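Local coordinates for protein 2-hydroxyethylphosphonate dioxygenase (Streptomyces viridochromogenes, PDB 4YAR) that catalyses the iron(II)-dependent cleavage of 2-hydroxyethylphosphonate by dioxygen to hydroxymethylphosphonate and formate in the biosynthesis of the antibiotic phosphinothricin tripeptide, at residues 6-11 and 54-59; 21-24 and 29-32; 184-187 and 191-194. The protein carries 1 engineered substitution. All coordinates share one frame; numbering follows the deposited sequence.

Contact 1. Residues 6-11 and 54-59; sequences FKLAHW and EALSVE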
loop_
_atom_site.group_PDB
_atom_site.type_symbol
_atom_site.label_atom_id
_atom_site.label_comp_id
_atom_site.label_asym_id
_atom_site.label_seq_id
_atom_site.Cartn_x
_atom_site.Cartn_y
_atom_site.Cartn_z
ATOM N N PHE A 6 -7.834 -22.066 -8.341
ATOM C CA PHE A 6 -8.945 -21.125 -7.985
ATOM C C PHE A 6 -9.445 -20.389 -9.220
ATOM O O PHE A 6 -10.661 -20.202 -9.429
ATOM C CB PHE A 6 -8.454 -20.123 -6.929
ATOM C CG PHE A 6 -9.514 -19.185 -6.440
ATOM C CD1 PHE A 6 -10.657 -19.684 -5.823
ATOM C CD2 PHE A 6 -9.355 -17.783 -6.559
ATOM C CE1 PHE A 6 -11.622 -18.839 -5.339
ATOM C CE2 PHE A 6 -10.342 -16.939 -6.067
ATOM C CZ PHE A 6 -11.486 -17.475 -5.494
ATOM N N LYS A 7 -8.494 -19.990 -10.053
ATOM C CA LYS A 7 -8.801 -19.245 -11.222
ATOM C C LYS A 7 -9.411 -20.184 -12.263
ATOM O O LYS A 7 -10.294 -19.797 -13.023
ATOM C CB LYS A 7 -7.552 -18.542 -11.766
ATOM C CG LYS A 7 -7.103 -17.344 -10.941
ATOM C CD LYS A 7 -5.783 -16.835 -11.487
ATOM C CE LYS A 7 -5.308 -15.580 -10.778
ATOM N NZ LYS A 7 -4.007 -15.149 -11.367
ATOM N N LEU A 8 -8.949 -21.429 -12.286
ATOM C CA LEU A 8 -9.430 -22.382 -13.301
ATOM C C LEU A 8 -10.877 -22.755 -12.985
ATOM O O LEU A 8 -11.771 -22.741 -13.868
ATOM C CB LEU A 8 -8.491 -23.634 -13.333
ATOM C CG LEU A 8 -8.970 -24.814 -14.198
ATOM C CD1 LEU A 8 -9.113 -24.392 -15.623
ATOM C CD2 LEU A 8 -8.020 -26.004 -14.067
ATOM N N ALA A 9 -11.126 -23.064 -11.722
ATOM C CA ALA A 9 -12.454 -23.415 -11.264
ATOM C C ALA A 9 -13.398 -22.255 -11.516
ATOM O O ALA A 9 -14.499 -22.474 -12.006
ATOM C CB ALA A 9 -12.464 -23.831 -9.796
ATOM N N HIS A 10 -12.967 -21.038 -11.192
ATOM C CA HIS A 10 -13.775 -19.823 -11.461
ATOM C C HIS A 10 -14.236 -19.727 -12.926
ATOM O O HIS A 10 -15.405 -19.485 -13.229
ATOM C CB HIS A 10 -12.974 -18.531 -11.083
ATOM C CG HIS A 10 -13.551 -17.286 -11.678
ATOM N ND1 HIS A 10 -14.755 -16.754 -11.264
ATOM C CD2 HIS A 10 -13.139 -16.517 -12.704
ATOM C CE1 HIS A 10 -15.043 -15.696 -12.003
ATOM N NE2 HIS A 10 -14.086 -15.540 -12.895
ATOM N N TRP A 11 -13.320 -19.971 -13.869
ATOM C CA TRP A 11 -13.665 -19.852 -15.298
ATOM C C TRP A 11 -14.457 -21.019 -15.815
ATOM O O TRP A 11 -15.377 -20.852 -16.634
ATOM C CB TRP A 11 -12.429 -19.555 -16.161
ATOM C CG TRP A 11 -11.998 -18.136 -15.978
ATOM C CD1 TRP A 11 -10.897 -17.681 -15.318
ATOM C CD2 TRP A 11 -12.727 -16.980 -16.389
ATOM N NE1 TRP A 11 -10.890 -16.312 -15.283
ATOM C CE2 TRP A 11 -11.989 -15.850 -15.958
ATOM C CE3 TRP A 11 -13.921 -16.785 -17.093
ATOM C CZ2 TRP A 11 -12.410 -14.547 -16.193
ATOM C CZ3 TRP A 11 -14.351 -15.449 -17.317
ATOM C CH2 TRP A 11 -13.584 -14.375 -16.894
ATOM N N GLU A 54 -7.861 -21.504 -24.368
ATOM C CA GLU A 54 -8.645 -21.398 -25.581
ATOM C C GLU A 54 -10.061 -21.925 -25.290
ATOM O O GLU A 54 -11.045 -21.271 -25.613
ATOM C CB GLU A 54 -7.967 -22.144 -26.730
ATOM C CG GLU A 54 -8.538 -21.804 -28.104
ATOM C CD GLU A 54 -9.939 -22.372 -28.332
ATOM O OE1 GLU A 54 -10.160 -23.584 -28.081
ATOM O OE2 GLU A 54 -10.824 -21.600 -28.769
ATOM N N ALA A 55 -10.148 -23.071 -24.621
ATOM C CA ALA A 55 -11.453 -23.704 -24.331
ATOM C C ALA A 55 -12.404 -22.829 -23.467
ATOM O O ALA A 55 -13.627 -22.871 -23.635
ATOM C CB ALA A 55 -11.238 -25.072 -23.688
ATOM N N LEU A 56 -11.812 -22.057 -22.559
ATOM C CA LEU A 56 -12.541 -21.233 -21.586
ATOM C C LEU A 56 -12.654 -19.782 -22.044
ATOM O O LEU A 56 -13.149 -18.907 -21.330
ATOM C CB LEU A 56 -11.814 -21.318 -20.254
ATOM C CG LEU A 56 -11.885 -22.684 -19.574
ATOM C CD1 LEU A 56 -11.015 -22.786 -18.332
ATOM C CD2 LEU A 56 -13.338 -23.004 -19.216
ATOM N N SER A 57 -12.240 -19.539 -23.271
ATOM C CA SER A 57 -12.175 -18.196 -23.854
ATOM C C SER A 57 -11.530 -17.112 -22.984
ATOM O O SER A 57 -12.080 -15.997 -22.866
ATOM C CB SER A 57 -13.549 -17.759 -24.342
ATOM O OG SER A 57 -14.219 -18.840 -24.988
ATOM N N VAL A 58 -10.378 -17.441 -22.388
ATOM C CA VAL A 58 -9.566 -16.483 -21.618
ATOM C C VAL A 58 -8.122 -16.427 -22.099
ATOM O O VAL A 58 -7.651 -17.283 -22.857
ATOM C CB VAL A 58 -9.574 -16.732 -20.076
ATOM C CG1 VAL A 58 -10.990 -16.596 -19.523
ATOM C CG2 VAL A 58 -8.939 -18.072 -19.678
ATOM N N GLU A 59 -7.439 -15.387 -21.649
ATOM C CA GLU A 59 -6.019 -15.247 -21.884
ATOM C C GLU A 59 -5.282 -16.152 -20.914
ATOM O O GLU A 59 -5.673 -16.262 -19.762
ATOM C CB GLU A 59 -5.603 -13.784 -21.695
ATOM C CG GLU A 59 -6.252 -12.841 -22.708
ATOM C CD GLU A 59 -5.868 -13.168 -24.156
ATOM O OE1 GLU A 59 -4.661 -13.166 -24.479
ATOM O OE2 GLU A 59 -6.775 -13.436 -24.975
#
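Within the first Cro/C1-type helix-turn-helix domain, Trp11 and Leu8 on one side of helix 5-15 receive Val58 and Leu56 from the turn that ends helix 49-55. The turn is a Schellman motif: Ser57, at positive phi (47°), is its C-prime residue, with Ser57 N bonded to Glu54 O, and Val58 N makes the outer bond back to the preceding helical turn. Val58, whose N closes the motif, lays CG1 over the middle of the Trp11 benzenoid ring, 3.7 Å from CG1 to the ring centroid and 16° off the normal, a CH-pi contact with the methyl almost on the ring normal. Val58 CG1 is anti to its carbonyl carbon (chi1 -62°), which puts this branch over the indole. The nearest ring atom is the fusion carbon, Trp11 CD2, 3.6 Å from Val58 CG1. On the opposite indole face lies His10 CD2, displaced toward the rim. Leu56 reaches the helix by both branches: its CD1 meets Leu8 CD1 at 3.7 Å, the two side chains crossing at about a right angle, while its CD2 rests 3.9 Å from Trp11 O. Leu33 and Leu36 of helix 30-36 extend the core around Leu8. No hydrogen bond joins residues 6-11 to 54-59, where the contact is apolar; one turn further along the same helix, Arg15 NE bonds Leu56 O and adds a polar tie.

Contact 2. Residues 21-24 and 29-32; sequences QTAD and PLDD. With CD (cadmium ion), chain F.
Ala23 and Leu30 meet where helix 19-26 faces the first turn of helix 30-36, and the fit is closest at the backbone. Ala23 CB points at the second helix and sits 3.9 Å from Leu30 CA, and the CA atoms of Ala23 and Leu30 are 5.4 Å apart, consistent with the small side chain permitting so near an approach. The Leu30 side chain adds less: CD1 comes within 4.2 Å of Ala23 CB, but its CB does not point at helix 19-26, and the residue is exposed. Pro29, at the N-cap position, is grazed only through its backbone, with Pro29 C 4.4 Å from Ala23 CB. Only 86 Å² is buried in all and no hydrogen bond crosses. Leu33, also on helix 30-36, touches both Ala23 and Thr22.

The other flank of helix 30-36 is polar and bears a cadmium ion. Asp32 chelates it with both carboxylate oxygens, OD1 at 2.3 Å and OD2 at 2.5 Å from the metal, and three waters complete the ligands found. Asp32 CG lies anti to the carbonyl carbon (chi1 -78°), which directs the carboxylate to the cadmium. One of those waters donates to Asp31 OD1 at 2.7 Å, making Asp31 a second-shell partner, while Arg35 NH2 hydrogen-bonds Asp32 OD1. A small residue at the close approach of two successive helices, joined by a short turn, is the arrangement of the helix-turn-helix motif that residues 19-38 probably form.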
loop_
_atom_site.group_PDB
_atom_site.type_symbol
_atom_site.label_atom_id
_atom_site.label_comp_id
_atom_site.label_asym_id
_atom_site.label_seq_id
_atom_site.Cartn_x
_atom_site.Cartn_y
_atom_site.Cartn_z
ATOM N N GLN A 21 -16.355 -31.789 -19.558
ATOM C CA GLN A 21 -16.604 -31.004 -20.728
ATOM C C GLN A 21 -15.424 -30.148 -21.002
ATOM O O GLN A 21 -15.105 -29.905 -22.156
ATOM C CB GLN A 21 -17.825 -30.077 -20.558
ATOM C CG GLN A 21 -19.173 -30.755 -20.668
ATOM C CD GLN A 21 -20.340 -29.890 -20.197
ATOM O OE1 GLN A 21 -20.231 -29.142 -19.235
ATOM N NE2 GLN A 21 -21.493 -30.070 -20.833
ATOM N N THR A 22 -14.825 -29.602 -19.952
ATOM C CA THR A 22 -13.646 -28.731 -20.103
ATOM C C THR A 22 -12.496 -29.563 -20.765
ATOM O O THR A 22 -11.868 -29.131 -21.715
ATOM C CB THR A 22 -13.275 -28.073 -18.754
ATOM O OG1 THR A 22 -14.383 -27.213 -18.331
ATOM C CG2 THR A 22 -12.054 -27.233 -18.886
ATOM N N ALA A 23 -12.292 -30.772 -20.253
ATOM C CA ALA A 23 -11.213 -31.643 -20.760
ATOM C C ALA A 23 -11.413 -31.935 -22.259
ATOM O O ALA A 23 -10.449 -31.832 -23.063
ATOM C CB ALA A 23 -11.133 -32.911 -19.924
ATOM N N ASP A 24 -12.665 -32.226 -22.634
ATOM C CA ASP A 24 -13.001 -32.610 -23.996
ATOM C C ASP A 24 -12.830 -31.452 -24.937
ATOM O O ASP A 24 -12.206 -31.556 -25.998
ATOM C CB ASP A 24 -14.414 -33.212 -24.072
ATOM C CG ASP A 24 -14.468 -34.671 -23.540
ATOM O OD1 ASP A 24 -13.400 -35.254 -23.220
ATOM O OD2 ASP A 24 -15.569 -35.243 -23.446
ATOM N N PRO A 29 -6.427 -34.830 -21.227
ATOM C CA PRO A 29 -6.821 -35.905 -20.333
ATOM C C PRO A 29 -7.565 -35.395 -19.123
ATOM O O PRO A 29 -7.130 -34.443 -18.487
ATOM C CB PRO A 29 -5.482 -36.491 -19.864
ATOM C CG PRO A 29 -4.519 -36.132 -20.913
ATOM C CD PRO A 29 -4.968 -34.792 -21.473
ATOM N N LEU A 30 -8.640 -36.052 -18.779
ATOM C CA LEU A 30 -9.455 -35.646 -17.647
ATOM C C LEU A 30 -8.718 -35.719 -16.342
ATOM O O LEU A 30 -8.819 -34.797 -15.535
ATOM C CB LEU A 30 -10.724 -36.472 -17.579
ATOM C CG LEU A 30 -11.678 -36.205 -16.421
ATOM C CD1 LEU A 30 -11.952 -34.712 -16.182
ATOM C CD2 LEU A 30 -12.973 -36.949 -16.756
ATOM N N ASP A 31 -7.955 -36.798 -16.140
ATOM C CA ASP A 31 -7.157 -36.968 -14.949
ATOM C C ASP A 31 -6.217 -35.826 -14.736
ATOM O O ASP A 31 -6.026 -35.389 -13.606
ATOM C CB ASP A 31 -6.440 -38.362 -14.861
ATOM C CG ASP A 31 -5.494 -38.708 -16.042
ATOM O OD1 ASP A 31 -5.168 -37.888 -16.920
ATOM O OD2 ASP A 31 -5.073 -39.906 -16.088
ATOM N N ASP A 32 -5.650 -35.302 -15.820
ATOM C CA ASP A 32 -4.813 -34.118 -15.712
ATOM C C ASP A 32 -5.606 -32.887 -15.193
ATOM O O ASP A 32 -5.157 -32.141 -14.313
ATOM C CB ASP A 32 -4.160 -33.792 -17.047
ATOM C CG ASP A 32 -2.946 -34.675 -17.373
ATOM O OD1 ASP A 32 -2.475 -35.480 -16.554
ATOM O OD2 ASP A 32 -2.477 -34.489 -18.505
HETATM CD CD CD F . -1.091 -36.517 -18.101
HETATM O O HOH W 1 -2.834 -37.989 -18.199
HETATM O O HOH W 2 0.323 -35.132 -17.718
HETATM O O HOH W 3 -1.799 -35.478 -19.543
#

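Contact 3. Residues 184-187 and 191-194; sequences YSLA and PARI
Ile194 CD1 sits over one face of the Tyr184 ring, between two beta sheets of the cupin-like beta barrel: strand 183-186 lies in a three-stranded sheet and strand 192-198 in a six-stranded one. The CA atoms of Tyr184 and Ile194 are 9.5 Å apart and no hydrogen bond crosses, as expected of opposed sheets and not of paired strands.

Followed outward from CB, which points toward residues 184-187, the Ile194 side chain first sends CG1 into the position between the backbone N and the carbonyl carbon (chi1 69°). CG1 then leads, through an extended chi2 of -178°, to CD1, the atom that makes the contact. CD1 lies 3.7 Å from Tyr184 CE2 and 3.9 Å from Tyr184 CD2, over the face but displaced toward that rim, and 4.1 Å from the ring centroid at 26° off the normal. The side chains cross at about a right angle, and CD1 alone of the isoleucine touches the ring. Beyond the ring, Tyr184 OH hydrogen-bonds Tyr174 OH, which ties down the polar end of the residue.

A second meeting point lies nearer the loop between the strands. Leu186 CD2 comes 3.7 Å from Ala192 N and 4.0 Å from Ala192 CB. Ile143 of strand 143-146 touches Tyr184, Ala192 and Ile194, and Ile115 touches Tyr184 and Leu186, enclosing the pair of contacts in a hydrophobic core.

The tyrosine side chain is about 4 Å from that of His182, an iron ligand, and about 6 Å from a bound cadmium ion. The methyl covers one face while the hydroxyl is bonded at the rim, so an apolar contact and one OH-OH hydrogen bond together restrain the ring next to His182.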
loop_
_atom_site.group_PDB
_atom_site.type_symbol
_atom_site.label_atom_id
_atom_site.label_comp_id
_atom_site.label_asym_id
_atom_site.label_seq_id
_atom_site.Cartn_x
_atom_site.Cartn_y
_atom_site.Cartn_z
ATOM N N TYR A 184 16.115 16.126 -3.762
ATOM C CA TYR A 184 16.767 16.457 -2.497
ATOM C C TYR A 184 18.216 16.873 -2.717
ATOM O O TYR A 184 18.837 16.323 -3.612
ATOM C CB TYR A 184 16.770 15.191 -1.594
ATOM C CG TYR A 184 15.378 14.638 -1.382
ATOM C CD1 TYR A 184 14.526 15.165 -0.416
ATOM C CD2 TYR A 184 14.910 13.607 -2.134
ATOM C CE1 TYR A 184 13.226 14.667 -0.243
ATOM C CE2 TYR A 184 13.622 13.091 -1.975
ATOM C CZ TYR A 184 12.790 13.624 -1.034
ATOM O OH TYR A 184 11.536 13.097 -0.894
ATOM N N SER A 185 18.737 17.786 -1.875
ATOM C CA SER A 185 20.134 18.056 -1.805
ATOM C C SER A 185 20.575 18.091 -0.384
ATOM O O SER A 185 19.712 18.184 0.503
ATOM C CB SER A 185 20.463 19.406 -2.438
ATOM O OG SER A 185 19.710 20.449 -1.863
ATOM N N LEU A 186 21.881 18.138 -0.149
ATOM C CA LEU A 186 22.381 18.306 1.189
ATOM C C LEU A 186 22.141 19.738 1.670
ATOM O O LEU A 186 22.250 20.678 0.907
ATOM C CB LEU A 186 23.874 17.981 1.242
ATOM C CG LEU A 186 24.224 16.579 0.855
ATOM C CD1 LEU A 186 25.749 16.424 0.826
ATOM C CD2 LEU A 186 23.640 15.577 1.880
ATOM N N ALA A 187 21.716 19.909 2.907
ATOM C CA ALA A 187 21.542 21.215 3.434
ATOM C C ALA A 187 22.913 21.858 3.762
ATOM O O ALA A 187 23.038 23.075 3.773
ATOM C CB ALA A 187 20.598 21.196 4.621
ATOM N N PRO A 191 27.156 14.479 5.177
ATOM C CA PRO A 191 26.443 13.598 4.330
ATOM C C PRO A 191 25.077 13.138 4.917
ATOM O O PRO A 191 24.786 13.359 6.089
ATOM C CB PRO A 191 27.431 12.467 4.081
ATOM C CG PRO A 191 28.156 12.381 5.403
ATOM C CD PRO A 191 28.305 13.817 5.816
ATOM N N ALA A 192 24.236 12.623 4.035
ATOM C CA ALA A 192 22.887 12.060 4.420
ATOM C C ALA A 192 22.358 11.002 3.499
ATOM O O ALA A 192 22.671 10.956 2.256
ATOM C CB ALA A 192 21.851 13.165 4.535
ATOM N N ARG A 193 21.546 10.124 4.122
ATOM C CA ARG A 193 20.739 9.131 3.408
ATOM C C ARG A 193 19.294 9.237 3.771
ATOM O O ARG A 193 18.977 9.711 4.852
ATOM C CB ARG A 193 21.211 7.694 3.721
ATOM C CG ARG A 193 22.679 7.442 3.391
ATOM C CD ARG A 193 22.962 5.954 3.502
ATOM N NE ARG A 193 22.754 5.523 4.897
ATOM C CZ ARG A 193 22.719 4.259 5.265
ATOM N NH1 ARG A 193 22.970 3.290 4.385
ATOM N NH2 ARG A 193 22.540 3.972 6.534
ATOM N N ILE A 194 18.421 8.852 2.837
ATOM C CA ILE A 194 16.963 8.766 3.107
ATOM C C ILE A 194 16.437 7.373 2.796
ATOM O O ILE A 194 17.058 6.618 2.020
ATOM C CB ILE A 194 16.095 9.809 2.358
ATOM C CG1 ILE A 194 16.080 9.496 0.876
ATOM C CG2 ILE A 194 16.542 11.247 2.602
ATOM C CD1 ILE A 194 15.331 10.453 0.042
#

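From the N terminus, residues 6-11 in helix 5-15 open contact 1, which closes only at residues 54-59. The intervening chain contains contact 2, whose short loop joins residues 21-24 to 29-32; the smaller closure thus sits wholly within the larger, and the two do not cross. Both belong to the first Cro/C1-type domain, their centres about 13 Å apart: contact 2 joins helices 19-26 and 30-36, contact 1 brings the end of helix 49-55 back to the first helix. Contact 3 follows in series, its short loop between residues 184-187 and 191-194 linking two beta sheets. Contacts 1 and 3 have centres about 51 Å apart, on opposite sides of the chain's centre.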